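PDB 5U5N: HTPA Reductase from Selaginella moellendorffii, which probably catalyses the NAD(P)H-dependent reduction of 4-hydroxy-tetrahydrodipicolinate to tetrahydrodipicolinate in the diaminopimelate route to lysine. Local coordinates for residues 29-34 with 51-56. Numbering follows the deposited sequence.
Sequences LRLVPL and VEVDVR
Leu34 and Asp54 sit abreast on neighbouring parallel strands, their side chains pointing the same way. Along Leu34, CB lies 4.1 Å from Asp54 O. CG stands anti to the carbonyl carbon (chi1 -70°), which carries the branch over toward the other strand. There CD2 meets Asp54 CB and the Asp54 carboxylate, with OD2 at 3.7 Å, then the aliphatic CG of Arg56 and the Arg56 guanidinium, whose NH1 is 3.4 Å away. Arg56, bent at chi2 and chi3, folds back so that NH1 also forms a salt bridge of 3.5 Å with Asp54 OD2; NE is salt-bridged to Glu60, just before helix 61-71, and NH1 to Glu67 on that helix. One backbone hydrogen bond crosses the contact, from Asp54 N to Pro33 O (2.9 Å), and Leu34 CA adds a CA-H...O contact to Asp54 O. Here the chain leaving helix 15-27 enters strand 34-37, an outer strand of the small three-stranded mixed sheet in the nucleotide-binding, Rossmann-type N-terminal region; strand 51-57 is its central member. Upstream of Pro33 the contact is mainly side-chain packing. Leu31 CD2 reaches Val53 CG2 at 3.7 Å, the two side chains crossing at about a right angle, and lies near Val51 CG1. At Pro33 itself, CB rests against Glu52 O. Val53 CG1 lies 3.8 Å from Pro33 C, and equally near Leu34 C.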
loop_
_atom_site.group_PDB
_atom_site.type_symbol
_atom_site.label_atom_id
_atom_site.label_comp_id
_atom_site.label_asym_id
_atom_site.label_seq_id
_atom_site.Cartn_x
_atom_site.Cartn_y
_atom_site.Cartn_z
ATOM N N LEU A 29 29.470 8.415 -3.634
ATOM C CA LEU A 29 29.661 9.606 -2.821
ATOM C C LEU A 29 31.105 9.690 -2.402
ATOM O O LEU A 29 31.760 8.698 -2.263
ATOM C CB LEU A 29 28.783 9.583 -1.578
ATOM C CG LEU A 29 27.334 9.856 -1.915
ATOM C CD1 LEU A 29 26.512 9.765 -0.639
ATOM C CD2 LEU A 29 27.195 11.248 -2.539
ATOM N N ARG A 30 31.581 10.908 -2.226
ATOM C CA ARG A 30 32.892 11.175 -1.667
ATOM C C ARG A 30 32.878 11.095 -0.109
ATOM O O ARG A 30 32.218 11.881 0.558
ATOM C CB ARG A 30 33.304 12.554 -2.096
ATOM C CG ARG A 30 34.714 12.866 -1.720
ATOM C CD ARG A 30 35.035 14.149 -2.378
ATOM N NE ARG A 30 36.463 14.298 -2.534
ATOM C CZ ARG A 30 37.010 15.383 -3.024
ATOM N NH1 ARG A 30 36.248 16.413 -3.410
ATOM N NH2 ARG A 30 38.316 15.427 -3.143
ATOM N N LEU A 31 33.616 10.127 0.429
ATOM C CA LEU A 31 33.782 9.917 1.855
ATOM C C LEU A 31 34.989 10.714 2.361
ATOM O O LEU A 31 36.144 10.455 1.967
ATOM C CB LEU A 31 33.996 8.419 2.158
ATOM C CG LEU A 31 34.167 8.004 3.616
ATOM C CD1 LEU A 31 32.885 8.187 4.393
ATOM C CD2 LEU A 31 34.651 6.586 3.758
ATOM N N VAL A 32 34.721 11.647 3.272
ATOM C CA VAL A 32 35.760 12.453 3.912
ATOM C C VAL A 32 36.610 11.474 4.734
ATOM O O VAL A 32 36.057 10.698 5.499
ATOM C CB VAL A 32 35.109 13.543 4.789
ATOM C CG1 VAL A 32 36.156 14.256 5.626
ATOM C CG2 VAL A 32 34.375 14.546 3.922
ATOM N N PRO A 33 37.960 11.464 4.560
ATOM C CA PRO A 33 38.755 10.448 5.243
ATOM C C PRO A 33 39.098 10.819 6.700
ATOM O O PRO A 33 40.228 10.578 7.166
ATOM C CB PRO A 33 40.001 10.383 4.375
ATOM C CG PRO A 33 40.205 11.798 3.987
ATOM C CD PRO A 33 38.825 12.352 3.759
ATOM N N LEU A 34 38.120 11.375 7.412
ATOM C CA LEU A 34 38.175 11.600 8.859
ATOM C C LEU A 34 36.866 11.188 9.473
ATOM O O LEU A 34 35.831 11.359 8.872
ATOM C CB LEU A 34 38.449 13.066 9.170
ATOM C CG LEU A 34 39.858 13.536 8.831
ATOM C CD1 LEU A 34 39.895 15.004 8.537
ATOM C CD2 LEU A 34 40.789 13.237 9.968
ATOM N N VAL A 51 39.209 3.551 0.515
ATOM C CA VAL A 51 39.428 4.851 1.166
ATOM C C VAL A 51 39.880 4.605 2.599
ATOM O O VAL A 51 39.225 3.907 3.360
ATOM C CB VAL A 51 38.159 5.727 1.154
ATOM C CG1 VAL A 51 38.375 7.051 1.895
ATOM C CG2 VAL A 51 37.693 5.941 -0.284
ATOM N N GLU A 52 41.020 5.183 2.947
ATOM C CA GLU A 52 41.611 5.038 4.257
ATOM C C GLU A 52 41.064 6.171 5.111
ATOM O O GLU A 52 41.255 7.318 4.774
ATOM C CB GLU A 52 43.126 5.101 4.121
ATOM C CG GLU A 52 43.877 4.844 5.430
ATOM C CD GLU A 52 45.330 5.267 5.379
ATOM O OE1 GLU A 52 46.065 4.705 4.518
ATOM O OE2 GLU A 52 45.691 6.169 6.188
ATOM N N VAL A 53 40.349 5.846 6.186
ATOM C CA VAL A 53 39.762 6.864 7.069
ATOM C C VAL A 53 40.568 6.969 8.364
ATOM O O VAL A 53 40.754 5.985 9.071
ATOM C CB VAL A 53 38.278 6.572 7.415
ATOM C CG1 VAL A 53 37.691 7.656 8.307
ATOM C CG2 VAL A 53 37.437 6.463 6.139
ATOM N N ASP A 54 41.005 8.183 8.650
ATOM C CA ASP A 54 41.659 8.556 9.901
ATOM C C ASP A 54 40.585 8.739 10.993
ATOM O O ASP A 54 39.885 9.740 11.025
ATOM C CB ASP A 54 42.417 9.858 9.643
ATOM C CG ASP A 54 43.331 10.264 10.761
ATOM O OD1 ASP A 54 43.497 9.518 11.747
ATOM O OD2 ASP A 54 43.926 11.366 10.642
ATOM N N VAL A 55 40.443 7.744 11.864
ATOM C CA VAL A 55 39.461 7.783 12.936
ATOM C C VAL A 55 40.108 8.466 14.183
ATOM O O VAL A 55 41.156 8.033 14.677
ATOM C CB VAL A 55 38.948 6.368 13.240
ATOM C CG1 VAL A 55 37.959 6.388 14.396
ATOM C CG2 VAL A 55 38.317 5.761 11.972
ATOM N N ARG A 56 39.474 9.535 14.652
ATOM C CA ARG A 56 40.034 10.392 15.667
ATOM C C ARG A 56 39.131 10.312 16.888
ATOM O O ARG A 56 37.930 10.057 16.780
ATOM C CB ARG A 56 40.129 11.827 15.150
ATOM C CG ARG A 56 40.878 11.965 13.824
ATOM C CD ARG A 56 42.395 11.998 14.013
ATOM N NE ARG A 56 42.848 13.333 14.447
ATOM C CZ ARG A 56 43.075 14.382 13.639
ATOM N NH1 ARG A 56 42.962 14.292 12.311
ATOM N NH2 ARG A 56 43.416 15.548 14.168
#